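Local coordinates for DNA protection during starvation protein (Agrobacterium tumefaciens, PDB 1O9R), which protects DNA from oxidative damage without binding it, oxidising ferrous iron with hydrogen peroxide and storing the ferric mineral inside a hollow dodecamer, at residues A70-V73 with V74-G78; T17-G20 with I21-S25; P134-A137 with D138-A142; I125-S128 with D129-G132; V29-L32 with A33-K37. All coordinates share one frame; numbering follows the deposited sequence.

Interaction 1 of 5, residues A70-V73 with V74-G78; sequences AERV and VQLGG
The guanidinium of Arg72 meets Leu76 with one face and Gln75 with its rim: Leu76 CD2 sits above the plane, 4.0 Å from Arg72 CZ, while Gln75 OE1 lies at the edge, 3.1 Å from Arg72 NH1. The bond between them is nearly straight (165°) and lies in the planes of both the guanidinium and the amide carbonyl, although the two groups are turned 68° apart. A bend at chi2 (58°) brings the arginine chain round to cross Gln75 at about a right angle. The same guanidinium is held further by Asp133 and Thr136, and by Asp148 of a neighbouring subunit, so its rotation is fixed from several sides. In the backbone, Gln75 N donates to Glu71 O at 2.9 Å, and Val74 CG2 presses on that carbonyl, 3.0 Å from Glu71 O. The Glu71 carboxylate pairs with Lys149 of that same subunit, while Trp41 of a different subunit packs on Glu71 across the ferroxidase interface. Gly78 N reaches Val73 O at 3.0 Å, Gly77 N reaches Val74 O at 2.9 Å, and Gly77 has positive phi: a Schellman motif that ends helix 48-75 within two turns of the iron ligand Glu71.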
loop_
_atom_site.group_PDB
_atom_site.type_symbol
_atom_site.label_atom_id
_atom_site.label_comp_id
_atom_site.label_asym_id
_atom_site.label_seq_id
_atom_site.Cartn_x
_atom_site.Cartn_y
_atom_site.Cartn_z
ATOM N N ALA A 70 -26.394 -3.848 -14.348
ATOM C CA ALA A 70 -26.797 -5.228 -14.504
ATOM C C ALA A 70 -27.203 -5.850 -13.184
ATOM O O ALA A 70 -28.149 -6.638 -13.119
ATOM C CB ALA A 70 -25.617 -5.993 -15.134
ATOM N N GLU A 71 -26.378 -5.595 -12.141
ATOM C CA GLU A 71 -26.726 -6.176 -10.828
ATOM C C GLU A 71 -28.091 -5.655 -10.364
ATOM O O GLU A 71 -28.785 -6.467 -9.698
ATOM C CB GLU A 71 -25.657 -5.800 -9.791
ATOM C CG GLU A 71 -24.251 -6.356 -10.051
ATOM C CD GLU A 71 -23.287 -5.836 -8.955
ATOM O OE1 GLU A 71 -23.565 -4.915 -8.178
ATOM O OE2 GLU A 71 -22.126 -6.261 -9.074
ATOM N N ARG A 72 -28.426 -4.419 -10.664
ATOM C CA ARG A 72 -29.762 -3.925 -10.226
ATOM C C ARG A 72 -30.856 -4.669 -10.935
ATOM O O ARG A 72 -31.868 -4.887 -10.234
ATOM C CB ARG A 72 -29.804 -2.413 -10.496
ATOM C CG ARG A 72 -31.043 -1.733 -9.902
ATOM C CD ARG A 72 -31.107 -1.981 -8.357
ATOM N NE ARG A 72 -32.265 -1.184 -7.888
ATOM C CZ ARG A 72 -32.746 -1.387 -6.650
ATOM N NH1 ARG A 72 -32.214 -2.265 -5.822
ATOM N NH2 ARG A 72 -33.789 -0.629 -6.225
ATOM N N VAL A 73 -30.700 -5.003 -12.225
ATOM C CA VAL A 73 -31.748 -5.802 -12.874
ATOM C C VAL A 73 -31.983 -7.037 -12.055
ATOM O O VAL A 73 -33.156 -7.483 -11.815
ATOM C CB VAL A 73 -31.240 -6.189 -14.273
ATOM C CG1 VAL A 73 -32.183 -7.268 -14.860
ATOM C CG2 VAL A 73 -31.128 -4.981 -15.183
ATOM N N VAL A 74 -30.937 -7.772 -11.682
ATOM C CA VAL A 74 -31.126 -9.054 -10.997
ATOM C C VAL A 74 -31.668 -8.890 -9.600
ATOM O O VAL A 74 -32.445 -9.731 -9.126
ATOM C CB VAL A 74 -29.805 -9.870 -11.029
ATOM C CG1 VAL A 74 -29.457 -10.100 -12.538
ATOM C CG2 VAL A 74 -28.546 -9.300 -10.489
ATOM N N GLN A 75 -31.260 -7.821 -8.916
ATOM C CA GLN A 75 -31.805 -7.526 -7.601
ATOM C C GLN A 75 -33.330 -7.414 -7.681
ATOM O O GLN A 75 -33.980 -7.762 -6.686
ATOM C CB GLN A 75 -31.252 -6.198 -7.060
ATOM C CG GLN A 75 -29.783 -6.352 -6.613
ATOM C CD GLN A 75 -29.112 -5.009 -6.525
ATOM O OE1 GLN A 75 -29.690 -4.003 -6.162
ATOM N NE2 GLN A 75 -27.835 -4.941 -6.955
ATOM N N LEU A 76 -33.852 -6.874 -8.755
ATOM C CA LEU A 76 -35.309 -6.689 -8.919
ATOM C C LEU A 76 -35.940 -7.954 -9.449
ATOM O O LEU A 76 -37.158 -7.820 -9.758
ATOM C CB LEU A 76 -35.553 -5.435 -9.726
ATOM C CG LEU A 76 -35.016 -4.135 -9.113
ATOM C CD1 LEU A 76 -35.323 -2.982 -10.064
ATOM C CD2 LEU A 76 -35.605 -3.899 -7.726
ATOM N N GLY A 77 -35.263 -9.070 -9.593
ATOM C CA GLY A 77 -35.906 -10.318 -10.028
ATOM C C GLY A 77 -35.784 -10.510 -11.527
ATOM O O GLY A 77 -36.417 -11.460 -12.024
ATOM N N GLY A 78 -35.122 -9.650 -12.270
ATOM C CA GLY A 78 -34.981 -9.795 -13.723
ATOM C C GLY A 78 -33.733 -10.601 -14.089
ATOM O O GLY A 78 -32.982 -11.123 -13.271
#

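Interaction 2 of 5, residues T17-G20 with I21-S25; sequences TVIG and ILNES
Val18 and Leu22 meet at a slant, one turn apart on the same helix, with Val18 CG1 3.6 Å from Leu22 CD1. Val18 CG1 stands anti to the backbone N (chi1 170°), which swings it forward along the helix toward the leucine. Leu22 also leans back over the preceding turn, its CG 3.3 Å from Val18 O, the carbonyl that receives Leu22 N in a bond of 2.9 Å. The other two pairs are ordered differently. Thr17 and Ile21 run alongside each other and point the same way, the methyl Thr17 CG2 lying 4.1 Å from Ile21 CD1, and Ile21 CG1 rests 3.4 Å from Thr17 O. Ile19 and Asn23 are likewise side by side, with Ile19 CG2 4.1 Å from Asn23 ND2, a loose touch. The Asn23 amide has its polar partners elsewhere: ND2 donates a hydrogen bond to Thr79 O and OD1 accepts from Leu81 N, tying the helix to a loop. Asn23 N binds Ile19 O almost straight (174°) at 2.9 Å. Ile21 and Leu22 pack on Phe140 and Val18 on Thr136, so the apolar side of these turns is turned inward while Gly20 and Glu24 lie on the solvent side. Such a division marks an amphipathic alpha-helix, here helix 12-42 of the ferritin-like four-helix bundle.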
loop_
_atom_site.group_PDB
_atom_site.type_symbol
_atom_site.label_atom_id
_atom_site.label_comp_id
_atom_site.label_asym_id
_atom_site.label_seq_id
_atom_site.Cartn_x
_atom_site.Cartn_y
_atom_site.Cartn_z
ATOM N N THR A 17 -40.957 -1.931 -15.070
ATOM C CA THR A 17 -40.554 -0.725 -15.790
ATOM C C THR A 17 -39.031 -0.500 -15.692
ATOM O O THR A 17 -38.336 -0.192 -16.660
ATOM C CB THR A 17 -41.251 0.530 -15.254
ATOM O OG1 THR A 17 -42.698 0.325 -15.477
ATOM C CG2 THR A 17 -40.859 1.864 -15.847
ATOM N N VAL A 18 -38.586 -0.596 -14.431
ATOM C CA VAL A 18 -37.159 -0.216 -14.249
ATOM C C VAL A 18 -36.267 -1.299 -14.826
ATOM O O VAL A 18 -35.167 -0.967 -15.342
ATOM C CB VAL A 18 -36.862 0.076 -12.799
ATOM C CG1 VAL A 18 -35.393 0.230 -12.521
ATOM C CG2 VAL A 18 -37.621 1.360 -12.385
ATOM N N ILE A 19 -36.579 -2.604 -14.762
ATOM C CA ILE A 19 -35.761 -3.608 -15.452
ATOM C C ILE A 19 -35.604 -3.241 -16.911
ATOM O O ILE A 19 -34.513 -3.356 -17.481
ATOM C CB ILE A 19 -36.418 -5.007 -15.257
ATOM C CG1 ILE A 19 -36.158 -5.431 -13.784
ATOM C CG2 ILE A 19 -35.859 -6.009 -16.271
ATOM C CD1 ILE A 19 -37.019 -6.659 -13.446
ATOM N N GLY A 20 -36.686 -2.786 -17.601
ATOM C CA GLY A 20 -36.551 -2.398 -19.003
ATOM C C GLY A 20 -35.586 -1.247 -19.240
ATOM O O GLY A 20 -34.769 -1.267 -20.145
ATOM N N ILE A 21 -35.665 -0.237 -18.349
ATOM C CA ILE A 21 -34.764 0.914 -18.424
ATOM C C ILE A 21 -33.305 0.447 -18.212
ATOM O O ILE A 21 -32.422 0.918 -18.938
ATOM C CB ILE A 21 -35.159 1.953 -17.373
ATOM C CG1 ILE A 21 -36.574 2.529 -17.670
ATOM C CG2 ILE A 21 -34.171 3.106 -17.321
ATOM C CD1 ILE A 21 -37.071 3.286 -16.431
ATOM N N LEU A 22 -33.070 -0.363 -17.214
ATOM C CA LEU A 22 -31.698 -0.834 -16.904
ATOM C C LEU A 22 -31.174 -1.680 -18.054
ATOM O O LEU A 22 -30.048 -1.404 -18.460
ATOM C CB LEU A 22 -31.787 -1.695 -15.646
ATOM C CG LEU A 22 -32.032 -0.933 -14.324
ATOM C CD1 LEU A 22 -32.569 -1.836 -13.231
ATOM C CD2 LEU A 22 -30.689 -0.312 -13.885
ATOM N N ASN A 23 -31.933 -2.689 -18.553
ATOM C CA ASN A 23 -31.318 -3.497 -19.620
ATOM C C ASN A 23 -31.111 -2.660 -20.867
ATOM O O ASN A 23 -30.166 -2.960 -21.619
ATOM C CB ASN A 23 -32.215 -4.716 -19.900
ATOM C CG ASN A 23 -31.819 -5.923 -19.085
ATOM O OD1 ASN A 23 -30.625 -6.106 -18.748
ATOM N ND2 ASN A 23 -32.738 -6.814 -18.725
ATOM N N GLU A 24 -32.021 -1.714 -21.152
ATOM C CA GLU A 24 -31.745 -0.888 -22.338
ATOM C C GLU A 24 -30.470 -0.095 -22.206
ATOM O O GLU A 24 -29.578 -0.042 -23.083
ATOM C CB GLU A 24 -32.974 0.040 -22.495
ATOM C CG GLU A 24 -32.757 0.991 -23.690
ATOM C CD GLU A 24 -33.863 2.046 -23.709
ATOM O OE1 GLU A 24 -33.916 2.920 -22.845
ATOM O OE2 GLU A 24 -34.649 1.897 -24.657
ATOM N N SER A 25 -30.283 0.549 -21.038
ATOM C CA SER A 25 -29.054 1.289 -20.777
ATOM C C SER A 25 -27.827 0.372 -20.763
ATOM O O SER A 25 -26.786 0.806 -21.286
ATOM C CB SER A 25 -29.145 1.949 -19.390
ATOM O OG SER A 25 -30.121 2.996 -19.406
#

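Interaction 3 of 5, residues P134-A137 with D138-A142; sequences PTTA and DIFTA
Thr136 and Phe140 lie side by side one turn apart and point the same way, the methyl Thr136 CG2 lying 3.6 Å from Phe140 CE1 and 3.8 Å from Phe140 CD1. Phe140 CG stands anti to its own carbonyl carbon (chi1 -78°), a rotation that directs the ring back over the preceding turn. Beside this pair, Ala137 O is gripped twice by Thr141: the amide N donates at 2.8 Å to Ala137 O, and the hydroxyl adds a second bond, Thr141 OG1 to Ala137 O, also of 2.8 Å. The hydroxyl donor sits well above the carbonyl plane, 42° out of it, whereas the amide is tilted only slightly. At the start of the helix Asp138 N reaches Pro134 O at 2.9 Å. In the next shell, Thr136 OG1 bonds to Asp133 and Arg72, consistent with these bonds fixing the rotamer that puts CG2 by the ring, and Phe140 packs on Ile125 and Ser128 of helix 103-130. Outermost, Asp138 OD1 forms a salt bridge with Arg145 of a neighbouring subunit, whose Ser144 bonds to Thr135 OG1. Asp138 also touches Thr141 of that subunit, while Thr141 touches Asp138 of another; this head-to-tail relation is consistent with a threefold junction of the Dps shell, built on the first turns of helix 134-156.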
loop_
_atom_site.group_PDB
_atom_site.type_symbol
_atom_site.label_atom_id
_atom_site.label_comp_id
_atom_site.label_asym_id
_atom_site.label_seq_id
_atom_site.Cartn_x
_atom_site.Cartn_y
_atom_site.Cartn_z
ATOM N N PRO A 134 -36.085 5.360 -6.243
ATOM C CA PRO A 134 -34.947 6.250 -6.055
ATOM C C PRO A 134 -33.651 5.467 -5.908
ATOM O O PRO A 134 -32.605 6.094 -6.200
ATOM C CB PRO A 134 -35.267 7.067 -4.803
ATOM C CG PRO A 134 -36.501 6.517 -4.251
ATOM C CD PRO A 134 -37.086 5.485 -5.149
ATOM N N THR A 135 -33.627 4.223 -5.486
ATOM C CA THR A 135 -32.385 3.458 -5.396
ATOM C C THR A 135 -31.784 3.258 -6.774
ATOM O O THR A 135 -30.604 3.514 -7.064
ATOM C CB THR A 135 -32.594 2.157 -4.657
ATOM O OG1 THR A 135 -33.003 2.570 -3.322
ATOM C CG2 THR A 135 -31.348 1.298 -4.586
ATOM N N THR A 136 -32.624 2.862 -7.739
ATOM C CA THR A 136 -32.172 2.696 -9.097
ATOM C C THR A 136 -31.853 4.071 -9.677
ATOM O O THR A 136 -30.866 4.257 -10.385
ATOM C CB THR A 136 -33.261 2.079 -10.001
ATOM O OG1 THR A 136 -33.433 0.767 -9.530
ATOM C CG2 THR A 136 -32.801 2.144 -11.477
ATOM N N ALA A 137 -32.631 5.122 -9.372
ATOM C CA ALA A 137 -32.303 6.444 -9.899
ATOM C C ALA A 137 -30.914 6.876 -9.394
ATOM O O ALA A 137 -30.211 7.531 -10.165
ATOM C CB ALA A 137 -33.375 7.492 -9.506
ATOM N N ASP A 138 -30.535 6.507 -8.173
ATOM C CA ASP A 138 -29.205 6.891 -7.689
ATOM C C ASP A 138 -28.108 6.171 -8.451
ATOM O O ASP A 138 -27.056 6.794 -8.700
ATOM C CB ASP A 138 -29.177 6.474 -6.206
ATOM C CG ASP A 138 -27.878 6.958 -5.537
ATOM O OD1 ASP A 138 -27.029 6.108 -5.194
ATOM O OD2 ASP A 138 -27.738 8.176 -5.393
ATOM N N ILE A 139 -28.336 4.939 -8.862
ATOM C CA ILE A 139 -27.344 4.197 -9.675
ATOM C C ILE A 139 -27.144 4.970 -10.968
ATOM O O ILE A 139 -25.999 5.150 -11.459
ATOM C CB ILE A 139 -27.831 2.761 -9.925
ATOM C CG1 ILE A 139 -27.637 1.955 -8.633
ATOM C CG2 ILE A 139 -27.068 2.110 -11.101
ATOM C CD1 ILE A 139 -28.398 0.621 -8.654
ATOM N N PHE A 140 -28.266 5.437 -11.586
ATOM C CA PHE A 140 -28.105 6.158 -12.851
ATOM C C PHE A 140 -27.517 7.545 -12.596
ATOM O O PHE A 140 -26.790 8.078 -13.461
ATOM C CB PHE A 140 -29.474 6.311 -13.566
ATOM C CG PHE A 140 -29.916 5.063 -14.272
ATOM C CD1 PHE A 140 -31.157 4.508 -13.928
ATOM C CD2 PHE A 140 -29.158 4.492 -15.281
ATOM C CE1 PHE A 140 -31.605 3.387 -14.600
ATOM C CE2 PHE A 140 -29.625 3.373 -15.920
ATOM C CZ PHE A 140 -30.864 2.814 -15.597
ATOM N N THR A 141 -27.758 8.191 -11.434
ATOM C CA THR A 141 -27.189 9.469 -11.132
ATOM C C THR A 141 -25.673 9.392 -10.995
ATOM O O THR A 141 -24.939 10.250 -11.484
ATOM C CB THR A 141 -27.830 10.062 -9.894
ATOM O OG1 THR A 141 -29.240 10.206 -10.102
ATOM C CG2 THR A 141 -27.288 11.470 -9.628
ATOM N N ALA A 142 -25.221 8.343 -10.315
ATOM C CA ALA A 142 -23.736 8.183 -10.202
ATOM C C ALA A 142 -23.147 7.988 -11.587
ATOM O O ALA A 142 -22.071 8.546 -11.873
ATOM C CB ALA A 142 -23.445 6.984 -9.289
#

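Interaction 4 of 5, residues I125-S128 with D129-G132; sequences IDDS and DEAG
Backbone bonds of the alpha-helical kind carry the chain from Ile125-Ser128 into Asp129-Gly132, the shortest being Glu130 N to Asp126 O at 2.8 Å, until positive phi at Gly132 breaks the helix. The last of these bonds, from Ala131 N to Asp127 O, is bent, its donor standing above the carbonyl plane of Asp127, and Ala131 N makes a further, weak bond to Ser128 O, consistent with a tighter last turn. Among the side chains, Asp127 and Glu130 run alongside each other and point the same way, which sets Asp127 OD2 3.5 Å from Glu130 OE2. Their carboxylate planes are turned 74° apart. Two acids so close probably disfavour each other, and the cost is likely lowered because Asp127 OD1 pairs with Lys123 one turn back. Glu130 arrives by an extended chain from CG, placed beside the backbone N (chi1 -86°), and its CB lies 3.3 Å from Asp126 O. Ala131 CB lies 3.6 Å from both Ser128 O and Asp127 O, and packs against Val18 of helix 12-42. Ser128 OG turns back to Ala124 O, while its side chain touches Thr136 and Phe140. Asp126 and Ile125 face Pro134 and Thr135 of a neighbouring subunit. Positive phi at Gly132, with bonds running back into the last turn, among them Gly132 N to Asp129 O at 2.9 Å, makes a Schellman motif that ends helix 103-130 ahead of the short turn into the last bundle helix.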
loop_
_atom_site.group_PDB
_atom_site.type_symbol
_atom_site.label_atom_id
_atom_site.label_comp_id
_atom_site.label_asym_id
_atom_site.label_seq_id
_atom_site.Cartn_x
_atom_site.Cartn_y
_atom_site.Cartn_z
ATOM N N ILE A 125 -32.431 8.557 -15.148
ATOM C CA ILE A 125 -32.634 8.968 -13.746
ATOM C C ILE A 125 -34.114 9.408 -13.562
ATOM O O ILE A 125 -34.713 8.933 -12.581
ATOM C CB ILE A 125 -31.787 10.204 -13.480
ATOM C CG1 ILE A 125 -30.280 9.933 -13.660
ATOM C CG2 ILE A 125 -32.073 10.785 -12.088
ATOM C CD1 ILE A 125 -29.467 11.231 -13.613
ATOM N N ASP A 126 -34.543 10.226 -14.493
ATOM C CA ASP A 126 -35.951 10.730 -14.267
ATOM C C ASP A 126 -36.957 9.616 -14.481
ATOM O O ASP A 126 -37.933 9.540 -13.688
ATOM C CB ASP A 126 -36.200 11.848 -15.279
ATOM C CG ASP A 126 -35.348 13.076 -15.129
ATOM O OD1 ASP A 126 -34.653 13.273 -14.097
ATOM O OD2 ASP A 126 -35.304 13.913 -16.055
ATOM N N ASP A 127 -36.778 8.742 -15.442
ATOM C CA ASP A 127 -37.780 7.657 -15.609
ATOM C C ASP A 127 -37.815 6.743 -14.391
ATOM O O ASP A 127 -38.858 6.159 -14.051
ATOM C CB ASP A 127 -37.580 6.866 -16.873
ATOM C CG ASP A 127 -37.819 7.693 -18.135
ATOM O OD1 ASP A 127 -37.325 7.429 -19.230
ATOM O OD2 ASP A 127 -38.547 8.722 -18.001
ATOM N N SER A 128 -36.623 6.454 -13.818
ATOM C CA SER A 128 -36.588 5.606 -12.641
ATOM C C SER A 128 -37.220 6.277 -11.430
ATOM O O SER A 128 -37.923 5.545 -10.676
ATOM C CB SER A 128 -35.113 5.280 -12.256
ATOM O OG SER A 128 -34.485 4.563 -13.263
ATOM N N ASP A 129 -36.967 7.562 -11.243
ATOM C CA ASP A 129 -37.614 8.297 -10.148
ATOM C C ASP A 129 -39.136 8.299 -10.374
ATOM O O ASP A 129 -39.922 8.129 -9.429
ATOM C CB ASP A 129 -37.182 9.764 -10.224
ATOM C CG ASP A 129 -37.952 10.685 -9.295
ATOM O OD1 ASP A 129 -38.811 11.469 -9.765
ATOM O OD2 ASP A 129 -37.726 10.608 -8.097
ATOM N N GLU A 130 -39.558 8.507 -11.618
ATOM C CA GLU A 130 -41.022 8.528 -11.875
ATOM C C GLU A 130 -41.651 7.191 -11.545
ATOM O O GLU A 130 -42.829 7.147 -11.121
ATOM C CB GLU A 130 -41.187 8.877 -13.344
ATOM C CG GLU A 130 -41.194 10.377 -13.633
ATOM C CD GLU A 130 -41.258 10.546 -15.147
ATOM O OE1 GLU A 130 -42.315 10.201 -15.709
ATOM O OE2 GLU A 130 -40.255 10.918 -15.798
ATOM N N ALA A 131 -40.927 6.089 -11.703
ATOM C CA ALA A 131 -41.429 4.752 -11.360
ATOM C C ALA A 131 -41.408 4.533 -9.855
ATOM O O ALA A 131 -41.968 3.492 -9.425
ATOM C CB ALA A 131 -40.630 3.671 -12.085
ATOM N N GLY A 132 -40.895 5.417 -9.011
ATOM C CA GLY A 132 -40.914 5.212 -7.580
ATOM C C GLY A 132 -39.714 4.411 -7.083
ATOM O O GLY A 132 -39.754 3.805 -6.012
#

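Interaction 5 of 5, residues V29-L32 with A33-K37; sequences VIDL and ALVTK
Val35 can be followed outward over the turn formed by Asp31 and Leu32. Its CB lies close to two backbone carbonyls, 3.4 Å from Leu32 O and slightly farther from Asp31 O. From there the branches part. CG1, anti to the backbone N (chi1 156°), heads for the leucine side and ends 4.4 Å from Leu32 CD1, a loose apolar touch. CG2 takes the other direction, lying 3.4 Å from Asp31 O and 3.6 Å from Asp31 OD1, so that this methyl is set against both the carbonyl and the carboxylate of one residue. The Asp31 side chain slants across Val35, while its other oxygen, OD2, is bonded to Thr91, which holds the carboxylate in place. The backbone beneath is regular, Val35 N reaching Asp31 O at 2.8 Å. A second polar grip follows at the next residue: Leu32 O accepts both from Thr36 N at 2.9 Å and from Thr36 OG1 at 2.7 Å, the two donors approaching from opposite faces of the carbonyl plane. Thr36 OG1 also bonds to Tyr114 OH of helix 103-130, so the hydroxyl links the helix's own backbone to its neighbour in the bundle. On another flank Ile30 and Leu34 meet Leu34 and Ile30 of a neighbouring subunit, a reciprocal pairing that fits a twofold interface. This buried stretch, packed on the bundle and on a neighbouring subunit, belongs to the first helix of the ferritin-like fold, one turn before the iron ligand His40.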
loop_
_atom_site.group_PDB
_atom_site.type_symbol
_atom_site.label_atom_id
_atom_site.label_comp_id
_atom_site.label_asym_id
_atom_site.label_seq_id
_atom_site.Cartn_x
_atom_site.Cartn_y
_atom_site.Cartn_z
ATOM N N VAL A 29 -24.231 0.979 -22.767
ATOM C CA VAL A 29 -23.006 1.194 -21.957
ATOM C C VAL A 29 -21.993 0.121 -22.325
ATOM O O VAL A 29 -20.790 0.451 -22.474
ATOM C CB VAL A 29 -23.393 1.053 -20.463
ATOM C CG1 VAL A 29 -22.134 0.906 -19.575
ATOM C CG2 VAL A 29 -24.221 2.269 -19.980
ATOM N N ILE A 30 -22.393 -1.141 -22.517
ATOM C CA ILE A 30 -21.421 -2.138 -22.975
ATOM C C ILE A 30 -20.869 -1.772 -24.345
ATOM O O ILE A 30 -19.650 -1.884 -24.623
ATOM C CB ILE A 30 -22.027 -3.541 -23.000
ATOM C CG1 ILE A 30 -22.367 -3.995 -21.561
ATOM C CG2 ILE A 30 -21.129 -4.574 -23.682
ATOM C CD1 ILE A 30 -23.272 -5.229 -21.448
ATOM N N ASP A 31 -21.749 -1.375 -25.296
ATOM C CA ASP A 31 -21.232 -0.983 -26.637
ATOM C C ASP A 31 -20.251 0.151 -26.470
ATOM O O ASP A 31 -19.169 0.150 -27.079
ATOM C CB ASP A 31 -22.482 -0.643 -27.476
ATOM C CG ASP A 31 -22.169 -0.297 -28.918
ATOM O OD1 ASP A 31 -21.016 -0.218 -29.367
ATOM O OD2 ASP A 31 -23.106 -0.090 -29.710
ATOM N N LEU A 32 -20.576 1.167 -25.641
ATOM C CA LEU A 32 -19.641 2.272 -25.460
ATOM C C LEU A 32 -18.316 1.805 -24.859
ATOM O O LEU A 32 -17.288 2.366 -25.230
ATOM C CB LEU A 32 -20.302 3.359 -24.558
ATOM C CG LEU A 32 -19.554 4.706 -24.595
ATOM C CD1 LEU A 32 -19.757 5.311 -25.999
ATOM C CD2 LEU A 32 -20.145 5.653 -23.569
ATOM N N ALA A 33 -18.377 0.794 -23.976
ATOM C CA ALA A 33 -17.103 0.283 -23.430
ATOM C C ALA A 33 -16.286 -0.317 -24.566
ATOM O O ALA A 33 -15.053 -0.122 -24.604
ATOM C CB ALA A 33 -17.413 -0.771 -22.366
ATOM N N LEU A 34 -16.904 -1.063 -25.504
ATOM C CA LEU A 34 -16.139 -1.641 -26.625
ATOM C C LEU A 34 -15.640 -0.538 -27.538
ATOM O O LEU A 34 -14.479 -0.630 -28.006
ATOM C CB LEU A 34 -17.052 -2.587 -27.444
ATOM C CG LEU A 34 -17.556 -3.796 -26.645
ATOM C CD1 LEU A 34 -18.480 -4.649 -27.541
ATOM C CD2 LEU A 34 -16.421 -4.657 -26.102
ATOM N N VAL A 35 -16.448 0.489 -27.778
ATOM C CA VAL A 35 -16.036 1.614 -28.601
ATOM C C VAL A 35 -14.802 2.292 -28.047
ATOM O O VAL A 35 -13.893 2.734 -28.763
ATOM C CB VAL A 35 -17.243 2.617 -28.624
ATOM C CG1 VAL A 35 -16.794 3.988 -28.924
ATOM C CG2 VAL A 35 -18.268 2.115 -29.669
ATOM N N THR A 36 -14.778 2.470 -26.709
ATOM C CA THR A 36 -13.695 3.177 -26.054
ATOM C C THR A 36 -12.346 2.502 -26.301
ATOM O O THR A 36 -11.380 3.218 -26.609
ATOM C CB THR A 36 -14.032 3.265 -24.555
ATOM O OG1 THR A 36 -15.265 4.042 -24.418
ATOM C CG2 THR A 36 -12.987 3.991 -23.756
ATOM N N LYS A 37 -12.326 1.172 -26.178
ATOM C CA LYS A 37 -11.085 0.451 -26.443
ATOM C C LYS A 37 -10.772 0.433 -27.950
ATOM O O LYS A 37 -9.616 0.586 -28.332
ATOM C CB LYS A 37 -11.152 -0.969 -25.893
ATOM C CG LYS A 37 -10.903 -1.054 -24.377
ATOM C CD LYS A 37 -9.380 -0.910 -24.105
ATOM C CE LYS A 37 -9.139 -1.102 -22.593
ATOM N NZ LYS A 37 -7.630 -1.078 -22.423
#

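Overall arrangement
Along the chain the order is interaction 2, 5, 1, 4, 3. Interactions 2 and 5 share helix 12-42, their centres 18 Å apart, whereas interaction 1 closes helix 48-75, interaction 4 closes helix 103-130 and interaction 3 opens helix 134-156. Four of them gather at one end of the bundle: interactions 3 and 4 have centres 9 Å apart, and interaction 2 touches interactions 1, 3 and 4, as with Val73 CG2 3.4 Å from Leu22 CB. Interaction 5 stands apart, 25 Å between centres from interaction 4. Interactions 1 and 5, whose centres are 21 Å apart, both meet the same neighbouring subunit, consistent with the twofold interface of the ferroxidase centres, while interactions 3 and 4 face another subunit.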